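Long-range contacts in alpha-glucosidase ([Eubacterium] rectale, PDB 6PNR), which hydrolyses alpha-glycosidic bonds as a family GH31 sulfoquinovosidase, probably releasing sulfoquinovose from glycosides derived from sulfolipid: residues 90-95 with 207-212; 180-185 with 198-203; 263-268 with 542-547. One frame throughout, in Å; residues are numbered along the deposited sequence.

Contact 1: residues 90-95 with 207-212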
loop_
_atom_site.group_PDB
_atom_site.type_symbol
_atom_site.label_atom_id
_atom_site.label_comp_id
_atom_site.label_asym_id
_atom_site.label_seq_id
_atom_site.Cartn_x
_atom_site.Cartn_y
_atom_site.Cartn_z
ATOM N N ILE A 90 26.807 13.131 19.962
ATOM C CA ILE A 90 27.245 13.630 18.669
ATOM C C ILE A 90 26.375 14.832 18.346
ATOM O O ILE A 90 25.174 14.681 18.105
ATOM C CB ILE A 90 27.137 12.567 17.572
ATOM C CG1 ILE A 90 27.730 11.247 18.060
ATOM C CG2 ILE A 90 27.814 13.052 16.299
ATOM C CD1 ILE A 90 27.627 10.133 17.052
ATOM N N ASP A 91 26.967 16.024 18.350
ATOM C CA ASP A 91 26.265 17.246 17.996
ATOM C C ASP A 91 26.541 17.553 16.531
ATOM O O ASP A 91 27.694 17.494 16.092
ATOM C CB ASP A 91 26.713 18.406 18.892
ATOM C CG ASP A 91 26.459 18.136 20.372
ATOM O OD1 ASP A 91 25.282 17.986 20.764
ATOM O OD2 ASP A 91 27.441 18.060 21.148
ATOM N N PHE A 92 25.484 17.851 15.773
ATOM C CA PHE A 92 25.570 18.065 14.333
ATOM C C PHE A 92 25.337 19.529 14.008
ATOM O O PHE A 92 24.327 20.110 14.421
ATOM C CB PHE A 92 24.544 17.217 13.572
ATOM C CG PHE A 92 24.781 15.743 13.679
ATOM C CD1 PHE A 92 25.773 15.133 12.930
ATOM C CD2 PHE A 92 24.017 14.968 14.531
ATOM C CE1 PHE A 92 25.995 13.781 13.033
ATOM C CE2 PHE A 92 24.236 13.616 14.638
ATOM C CZ PHE A 92 25.225 13.018 13.888
ATOM N N GLU A 93 26.264 20.117 13.260
ATOM C CA GLU A 93 26.096 21.454 12.712
ATOM C C GLU A 93 25.871 21.350 11.209
ATOM O O GLU A 93 26.656 20.709 10.501
ATOM C CB GLU A 93 27.314 22.327 13.014
ATOM C CG GLU A 93 27.146 23.771 12.576
ATOM C CD GLU A 93 28.352 24.629 12.919
ATOM O OE1 GLU A 93 29.285 24.117 13.579
ATOM O OE2 GLU A 93 28.358 25.816 12.524
ATOM N N GLN A 94 24.808 21.982 10.730
ATOM C CA GLN A 94 24.450 21.947 9.317
ATOM C C GLN A 94 25.088 23.128 8.593
ATOM O O GLN A 94 24.774 24.287 8.887
ATOM C CB GLN A 94 22.932 21.973 9.162
ATOM C CG GLN A 94 22.432 22.223 7.749
ATOM C CD GLN A 94 20.929 22.030 7.647
ATOM O OE1 GLN A 94 20.258 21.789 8.652
ATOM N NE2 GLN A 94 20.398 22.118 6.433
ATOM N N LYS A 95 25.966 22.828 7.630
ATOM C CA LYS A 95 26.690 23.831 6.855
ATOM C C LYS A 95 26.102 24.072 5.470
ATOM O O LYS A 95 26.567 24.976 4.767
ATOM C CB LYS A 95 28.166 23.420 6.707
ATOM C CG LYS A 95 28.899 23.160 8.029
ATOM C CD LYS A 95 28.956 24.413 8.896
ATOM C CE LYS A 95 29.591 25.586 8.155
ATOM N NZ LYS A 95 29.404 26.872 8.885
ATOM N N LYS A 207 19.768 17.956 15.889
ATOM C CA LYS A 207 20.700 18.660 16.770
ATOM C C LYS A 207 21.759 17.723 17.319
ATOM O O LYS A 207 22.939 18.084 17.395
ATOM C CB LYS A 207 19.948 19.322 17.929
ATOM C CG LYS A 207 19.293 20.644 17.580
ATOM C CD LYS A 207 18.583 21.253 18.794
ATOM C CE LYS A 207 17.244 20.562 19.090
ATOM N NZ LYS A 207 16.220 20.785 18.016
ATOM N N GLN A 208 21.367 16.513 17.697
ATOM C CA GLN A 208 22.261 15.667 18.468
ATOM C C GLN A 208 21.768 14.235 18.425
ATOM O O GLN A 208 20.560 13.975 18.372
ATOM C CB GLN A 208 22.349 16.142 19.927
ATOM C CG GLN A 208 23.231 15.299 20.817
ATOM C CD GLN A 208 23.102 15.676 22.290
ATOM O OE1 GLN A 208 22.350 15.051 23.046
ATOM N NE2 GLN A 208 23.832 16.706 22.699
ATOM N N ILE A 209 22.717 13.309 18.444
ATOM C CA ILE A 209 22.441 11.903 18.689
ATOM C C ILE A 209 23.155 11.522 19.975
ATOM O O ILE A 209 24.317 11.898 20.183
ATOM C CB ILE A 209 22.868 11.016 17.503
ATOM C CG1 ILE A 209 21.912 11.255 16.317
ATOM C CG2 ILE A 209 22.903 9.530 17.917
ATOM C CD1 ILE A 209 22.251 10.492 15.041
ATOM N N ARG A 210 22.443 10.814 20.846
ATOM C CA ARG A 210 22.907 10.442 22.171
ATOM C C ARG A 210 22.961 8.925 22.259
ATOM O O ARG A 210 22.021 8.240 21.840
ATOM C CB ARG A 210 21.969 11.021 23.232
ATOM C CG ARG A 210 22.336 10.706 24.645
ATOM C CD ARG A 210 21.306 11.294 25.589
ATOM N NE ARG A 210 21.610 10.918 26.955
ATOM C CZ ARG A 210 22.292 11.688 27.795
ATOM N NH1 ARG A 210 22.710 12.889 27.398
ATOM N NH2 ARG A 210 22.541 11.262 29.029
ATOM N N ILE A 211 24.073 8.400 22.762
ATOM C CA ILE A 211 24.273 6.961 22.897
ATOM C C ILE A 211 24.783 6.688 24.303
ATOM O O ILE A 211 25.755 7.308 24.745
ATOM C CB ILE A 211 25.266 6.412 21.860
ATOM C CG1 ILE A 211 24.887 6.845 20.444
ATOM C CG2 ILE A 211 25.340 4.900 21.971
ATOM C CD1 ILE A 211 25.831 6.305 19.363
ATOM N N GLU A 212 24.145 5.759 25.001
ATOM C CA GLU A 212 24.512 5.494 26.381
ATOM C C GLU A 212 24.432 3.998 26.640
ATOM O O GLU A 212 23.441 3.360 26.274
ATOM C CB GLU A 212 23.597 6.291 27.316
ATOM C CG GLU A 212 23.953 6.232 28.770
ATOM C CD GLU A 212 23.388 7.413 29.567
ATOM O OE1 GLU A 212 22.444 8.097 29.092
ATOM O OE2 GLU A 212 23.912 7.660 30.670
#
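Q208 and D91 lie side by side on one face of a beta sheet. Q208 sends CG anti to its backbone N (chi1 179°), which runs the side chain along its neighbour. Q208 CB is 3.6 Å from D91 OD1. Q208 CG lies 3.4 Å from that same D91 OD1 and 3.4 Å from I90 O. Q208 CD follows close to the same carboxylate oxygen. At the tip, Q208 NE2 gives D91 OD1 a short hydrogen bond of 2.7 Å, nearly straight at 172°. The oxygen is met on its syn side, and it lies almost in the amide plane of Q208. The carboxylate and amide planes are turned 52° apart. K82 makes a long, weak ion pair with D91 OD2.

The backbones are antiparallel. I90 and I209 form a hydrogen-bonded pair, with I90 N to I209 O at 2.8 Å and I209 N to I90 O also at 2.8 Å. D91 and Q208 form the next, non-hydrogen-bonded pair. F92 N then bonds to K207 O at 3.0 Å. On the other face, I209 CG1 meets the edge of the F92 ring, 3.7 Å from F92 CE2. This face is apolar and buried.

The contact joins the two central strands of an eight-stranded antiparallel sheet, consistent with the N-terminal beta-sandwich domain of GH31 enzymes. Strand 77-83 flanks 87-94, and strand 178-182 flanks 208-213. F104 of strand 101-107, in the other sheet, packs on I90, F92 and I209.

Contact 2: residues 180-185 with 198-203; sequences LHVDST and HELQIW
L180 and L200 meet tip to tip through L180 CD2 and L200 CD1 at 3.5 Å, short for two methyl groups. No hydrogen bond crosses this contact; the segments meet through side chains. V182 takes part through both methyls. V182 CG1, anti to the backbone N (chi1 -178°), points at I202 CD1, 3.7 Å away. V182 CG2 lies beside L200 CD1 at 4.0 Å, where the two side chains slide past each other in opposite directions. The fold of the I202 side chain at chi2 (-68°) brings its CD1 to V182. I202 CG2, on the other branch, faces S184.

This is face-to-face packing between the two sheets of a beta sandwich. Strand 180-182 belongs to the eight-stranded sheet and strand 198-202 to the six-stranded one. Their axes approach to 10.2 Å and run in nearly the same direction, 19° apart. F190 of the six-stranded sheet packs on both V182 and L200, and V106 packs on L180.

The apolar row ends at S184, which closes an inverse gamma turn centred on D183. S184 OG is 3.9 Å from I202 CG2, a plain packing distance. Its polar needs are met by hydrogen bonds with E204 OE2 and A186 N.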
loop_
_atom_site.group_PDB
_atom_site.type_symbol
_atom_site.label_atom_id
_atom_site.label_comp_id
_atom_site.label_asym_id
_atom_site.label_seq_id
_atom_site.Cartn_x
_atom_site.Cartn_y
_atom_site.Cartn_z
ATOM N N LEU A 180 20.003 4.492 22.013
ATOM C CA LEU A 180 20.364 5.601 21.150
ATOM C C LEU A 180 19.131 6.468 20.978
ATOM O O LEU A 180 18.043 5.955 20.689
ATOM C CB LEU A 180 20.881 5.108 19.782
ATOM C CG LEU A 180 21.345 6.126 18.732
ATOM C CD1 LEU A 180 22.278 5.449 17.746
ATOM C CD2 LEU A 180 20.188 6.757 17.983
ATOM N N HIS A 181 19.303 7.769 21.147
ATOM C CA HIS A 181 18.231 8.739 21.011
ATOM C C HIS A 181 18.632 9.779 19.979
ATOM O O HIS A 181 19.763 10.280 20.009
ATOM C CB HIS A 181 17.934 9.440 22.342
ATOM C CG HIS A 181 16.887 10.501 22.224
ATOM N ND1 HIS A 181 15.601 10.222 21.810
ATOM C CD2 HIS A 181 16.939 11.840 22.427
ATOM C CE1 HIS A 181 14.900 11.345 21.776
ATOM N NE2 HIS A 181 15.688 12.340 22.152
ATOM N N VAL A 182 17.715 10.101 19.069
ATOM C CA VAL A 182 17.891 11.205 18.134
ATOM C C VAL A 182 17.087 12.383 18.665
ATOM O O VAL A 182 15.858 12.305 18.777
ATOM C CB VAL A 182 17.446 10.829 16.709
ATOM C CG1 VAL A 182 17.694 11.997 15.741
ATOM C CG2 VAL A 182 18.163 9.566 16.227
ATOM N N ASP A 183 17.776 13.485 18.962
ATOM C CA ASP A 183 17.163 14.661 19.580
ATOM C C ASP A 183 16.478 15.491 18.500
ATOM O O ASP A 183 16.961 16.535 18.056
ATOM C CB ASP A 183 18.213 15.468 20.337
ATOM C CG ASP A 183 17.611 16.581 21.190
ATOM O OD1 ASP A 183 16.376 16.772 21.175
ATOM O OD2 ASP A 183 18.386 17.268 21.892
ATOM N N SER A 184 15.311 15.018 18.076
ATOM C CA SER A 184 14.554 15.705 17.038
ATOM C C SER A 184 13.095 15.289 17.155
ATOM O O SER A 184 12.797 14.147 17.508
ATOM C CB SER A 184 15.087 15.364 15.645
ATOM O OG SER A 184 14.231 15.872 14.631
ATOM N N THR A 185 12.189 16.213 16.855
ATOM C CA THR A 185 10.781 15.856 16.738
ATOM C C THR A 185 10.317 15.890 15.292
ATOM O O THR A 185 9.106 15.877 15.038
ATOM C CB THR A 185 9.894 16.752 17.612
ATOM O OG1 THR A 185 9.879 18.082 17.084
ATOM C CG2 THR A 185 10.403 16.770 19.064
ATOM N N HIS A 198 21.703 -0.588 11.178
ATOM C CA HIS A 198 20.459 0.157 11.309
ATOM C C HIS A 198 20.637 1.484 10.591
ATOM O O HIS A 198 21.744 2.025 10.529
ATOM C CB HIS A 198 20.098 0.417 12.776
ATOM C CG HIS A 198 20.413 -0.717 13.702
ATOM N ND1 HIS A 198 20.041 -2.017 13.446
ATOM C CD2 HIS A 198 21.067 -0.740 14.889
ATOM C CE1 HIS A 198 20.447 -2.793 14.435
ATOM N NE2 HIS A 198 21.071 -2.042 15.325
ATOM N N GLU A 199 19.555 2.011 10.033
ATOM C CA GLU A 199 19.622 3.311 9.377
ATOM C C GLU A 199 18.485 4.179 9.885
ATOM O O GLU A 199 17.312 3.797 9.787
ATOM C CB GLU A 199 19.577 3.188 7.849
ATOM C CG GLU A 199 19.634 4.537 7.141
ATOM C CD GLU A 199 19.904 4.419 5.636
ATOM O OE1 GLU A 199 18.932 4.259 4.868
ATOM O OE2 GLU A 199 21.090 4.486 5.229
ATOM N N LEU A 200 18.835 5.350 10.407
ATOM C CA LEU A 200 17.887 6.260 11.032
ATOM C C LEU A 200 17.695 7.447 10.098
ATOM O O LEU A 200 18.588 8.294 9.969
ATOM C CB LEU A 200 18.393 6.702 12.402
ATOM C CG LEU A 200 19.026 5.609 13.269
ATOM C CD1 LEU A 200 19.517 6.205 14.590
ATOM C CD2 LEU A 200 18.079 4.425 13.524
ATOM N N GLN A 201 16.551 7.488 9.417
ATOM C CA GLN A 201 16.215 8.587 8.516
ATOM C C GLN A 201 15.501 9.690 9.294
ATOM O O GLN A 201 14.529 9.420 10.004
ATOM C CB GLN A 201 15.330 8.102 7.366
ATOM C CG GLN A 201 14.902 9.227 6.429
ATOM C CD GLN A 201 13.917 8.788 5.343
ATOM O OE1 GLN A 201 13.397 9.617 4.591
ATOM N NE2 GLN A 201 13.670 7.491 5.249
ATOM N N ILE A 202 15.978 10.930 9.153
ATOM C CA ILE A 202 15.424 12.092 9.846
ATOM C C ILE A 202 15.113 13.166 8.815
ATOM O O ILE A 202 15.920 13.414 7.913
ATOM C CB ILE A 202 16.397 12.650 10.912
ATOM C CG1 ILE A 202 17.124 11.532 11.663
ATOM C CG2 ILE A 202 15.646 13.537 11.892
ATOM C CD1 ILE A 202 16.245 10.687 12.564
ATOM N N TRP A 203 13.955 13.822 8.945
ATOM C CA TRP A 203 13.587 14.850 7.958
ATOM C C TRP A 203 14.048 16.244 8.377
ATOM O O TRP A 203 13.356 17.251 8.164
ATOM C CB TRP A 203 12.084 14.822 7.681
ATOM C CG TRP A 203 11.690 13.645 6.831
ATOM C CD1 TRP A 203 12.486 12.590 6.470
ATOM C CD2 TRP A 203 10.415 13.411 6.217
ATOM N NE1 TRP A 203 11.773 11.707 5.684
ATOM C CE2 TRP A 203 10.504 12.192 5.512
ATOM C CE3 TRP A 203 9.202 14.107 6.207
ATOM C CZ2 TRP A 203 9.424 11.649 4.810
ATOM C CZ3 TRP A 203 8.124 13.558 5.514
ATOM C CH2 TRP A 203 8.250 12.347 4.821
#

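Contact 3: residues 263-268 with 542-547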
loop_
_atom_site.group_PDB
_atom_site.type_symbol
_atom_site.label_atom_id
_atom_site.label_comp_id
_atom_site.label_asym_id
_atom_site.label_seq_id
_atom_site.Cartn_x
_atom_site.Cartn_y
_atom_site.Cartn_z
ATOM N N ARG A 263 -23.072 -5.172 44.098
ATOM C CA ARG A 263 -22.564 -6.467 43.677
ATOM C C ARG A 263 -21.206 -6.788 44.296
ATOM O O ARG A 263 -20.540 -7.722 43.841
ATOM C CB ARG A 263 -22.483 -6.527 42.142
ATOM C CG ARG A 263 -23.705 -7.172 41.469
ATOM C CD ARG A 263 -25.018 -6.534 41.890
ATOM N NE ARG A 263 -26.078 -6.834 40.922
ATOM C CZ ARG A 263 -27.213 -6.155 40.824
ATOM N NH1 ARG A 263 -27.452 -5.128 41.642
ATOM N NH2 ARG A 263 -28.102 -6.494 39.907
ATOM N N ASN A 264 -20.778 -6.025 45.301
ATOM C CA ASN A 264 -19.555 -6.307 46.064
ATOM C C ASN A 264 -18.290 -6.186 45.218
ATOM O O ASN A 264 -17.274 -6.832 45.502
ATOM C CB ASN A 264 -19.617 -7.689 46.721
ATOM C CG ASN A 264 -20.828 -7.847 47.604
ATOM O OD1 ASN A 264 -21.221 -6.912 48.316
ATOM N ND2 ASN A 264 -21.456 -9.020 47.541
ATOM N N ILE A 265 -18.332 -5.374 44.170
ATOM C CA ILE A 265 -17.128 -5.000 43.440
ATOM C C ILE A 265 -16.531 -3.782 44.130
ATOM O O ILE A 265 -17.214 -2.767 44.311
ATOM C CB ILE A 265 -17.441 -4.705 41.964
ATOM C CG1 ILE A 265 -18.043 -5.938 41.277
ATOM C CG2 ILE A 265 -16.185 -4.229 41.246
ATOM C CD1 ILE A 265 -18.772 -5.598 39.981
ATOM N N LYS A 266 -15.262 -3.882 44.528
ATOM C CA LYS A 266 -14.581 -2.750 45.144
ATOM C C LYS A 266 -14.308 -1.666 44.114
ATOM O O LYS A 266 -13.768 -1.941 43.035
ATOM C CB LYS A 266 -13.271 -3.206 45.785
ATOM C CG LYS A 266 -13.459 -4.029 47.043
ATOM C CD LYS A 266 -12.202 -4.841 47.332
ATOM C CE LYS A 266 -12.209 -5.370 48.756
ATOM N NZ LYS A 266 -10.900 -5.982 49.120
ATOM N N VAL A 267 -14.650 -0.425 44.451
ATOM C CA VAL A 267 -14.540 0.690 43.513
ATOM C C VAL A 267 -13.571 1.709 44.091
ATOM O O VAL A 267 -13.772 2.195 45.208
ATOM C CB VAL A 267 -15.908 1.327 43.225
ATOM C CG1 VAL A 267 -15.769 2.538 42.313
ATOM C CG2 VAL A 267 -16.848 0.282 42.600
ATOM N N ALA A 268 -12.510 2.018 43.334
ATOM C CA ALA A 268 -11.605 3.108 43.678
ATOM C C ALA A 268 -12.142 4.446 43.192
ATOM O O ALA A 268 -11.975 5.468 43.870
ATOM C CB ALA A 268 -10.215 2.856 43.075
ATOM N N GLU A 542 -20.183 -10.889 39.363
ATOM C CA GLU A 542 -19.640 -11.750 40.407
ATOM C C GLU A 542 -18.190 -12.116 40.116
ATOM O O GLU A 542 -17.347 -12.111 41.023
ATOM C CB GLU A 542 -20.501 -13.007 40.544
ATOM C CG GLU A 542 -21.932 -12.715 40.989
ATOM C CD GLU A 542 -22.892 -13.869 40.686
ATOM O OE1 GLU A 542 -22.405 -15.008 40.486
ATOM O OE2 GLU A 542 -24.127 -13.631 40.639
ATOM N N ARG A 543 -17.883 -12.423 38.851
ATOM C CA ARG A 543 -16.508 -12.717 38.457
ATOM C C ARG A 543 -15.606 -11.500 38.623
ATOM O O ARG A 543 -14.471 -11.619 39.093
ATOM C CB ARG A 543 -16.474 -13.198 37.003
ATOM C CG ARG A 543 -16.967 -14.621 36.795
ATOM C CD ARG A 543 -17.108 -14.893 35.301
ATOM N NE ARG A 543 -17.482 -16.272 35.012
ATOM C CZ ARG A 543 -16.604 -17.264 34.916
ATOM N NH1 ARG A 543 -15.309 -17.020 35.092
ATOM N NH2 ARG A 543 -17.019 -18.493 34.640
ATOM N N LEU A 544 -16.079 -10.327 38.197
ATOM C CA LEU A 544 -15.268 -9.121 38.287
ATOM C C LEU A 544 -14.957 -8.781 39.745
ATOM O O LEU A 544 -13.851 -8.326 40.065
ATOM C CB LEU A 544 -15.992 -7.969 37.583
ATOM C CG LEU A 544 -15.272 -6.626 37.499
ATOM C CD1 LEU A 544 -13.936 -6.810 36.800
ATOM C CD2 LEU A 544 -16.148 -5.643 36.739
ATOM N N ALA A 545 -15.919 -9.004 40.645
ATOM C CA ALA A 545 -15.661 -8.810 42.071
ATOM C C ALA A 545 -14.435 -9.595 42.523
ATOM O O ALA A 545 -13.582 -9.073 43.251
ATOM C CB ALA A 545 -16.887 -9.228 42.887
ATOM N N ARG A 546 -14.331 -10.855 42.096
ATOM C CA ARG A 546 -13.156 -11.656 42.420
ATOM C C ARG A 546 -11.886 -11.065 41.811
ATOM O O ARG A 546 -10.866 -10.916 42.500
ATOM C CB ARG A 546 -13.369 -13.092 41.955
ATOM C CG ARG A 546 -12.090 -13.923 41.855
ATOM C CD ARG A 546 -12.430 -15.357 41.486
ATOM N NE ARG A 546 -11.258 -16.197 41.320
ATOM C CZ ARG A 546 -10.483 -16.205 40.244
ATOM N NH1 ARG A 546 -10.740 -15.396 39.212
ATOM N NH2 ARG A 546 -9.444 -17.029 40.202
ATOM N N LEU A 547 -11.929 -10.712 40.517
ATOM C CA LEU A 547 -10.733 -10.192 39.857
ATOM C C LEU A 547 -10.261 -8.900 40.513
ATOM O O LEU A 547 -9.058 -8.701 40.723
ATOM C CB LEU A 547 -11.001 -9.969 38.362
ATOM C CG LEU A 547 -11.490 -11.190 37.556
ATOM C CD1 LEU A 547 -11.808 -10.827 36.110
ATOM C CD2 LEU A 547 -10.508 -12.358 37.607
HETATM O O HOH W 1 -14.045 -6.581 44.545
#
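I265 packs against the flank of helix 538-568 at A545, and this is the close part of the contact. I265 CG1 sits beside the backbone N of its own residue (chi1 -60°). I265 CG1 lies 3.8 Å from A545 CB and 3.8 Å from A545 N, against the helix backbone. The CA atoms of I265 and A545 are 4.3 Å apart, a close approach consistent with the small side chain of A545. A545 CB also meets N264 O at 3.6 Å, so the methyl touches both the loop carbonyl and the isoleucine. Further along, I265 crosses L544 at about a right angle. The touch between I265 CD1 and L544 CD2 is lighter, at 4.2 Å.

The other side is looser and polar. No direct hydrogen bond joins the two segments; a water bridges them. It accepts from K266 N at 3.0 Å and donates to A545 O at 2.8 Å, with a weak bond to N264 O. Nearby, N264 and E542 are exposed. R263 reaches along the helix to a salt bridge with E538, and K266 NZ pairs with D549. These charged ends tie the loop to the helix on either side of A545.

The loop joins helix 250-262 to strand 267-271 in the family 31 TIM barrel. N264 takes left-handed backbone angles just after the helix ends. I265 also packs on T260 of helix 250-262 and on L242 of strand 242-245. L544 continues the apolar layer to L242 and to F507 and A511 of helix 504-514.

Contacts 1 and 2 are neighbours, with centres about 10 Å apart. Strand 208-213 pairs with strand 178-182; R210 O to H181 N at 2.8 Å and Q208 O to D183 N at 2.9 Å are probable hydrogen bonds. Strand 208-213 thus links contact 1 to the first strand of contact 2 within one sheet, and contact 2 packs that sheet on the other. Contact 3 belongs to the catalytic barrel, across the centre of the chain. Its centre is about 52 Å from that of contact 1 and about 46 Å from that of contact 2. None of the three includes a residue of the inhibitor pocket. Segment 263-268 leads into strand 267-271, and the pocket residue Q273 follows that strand.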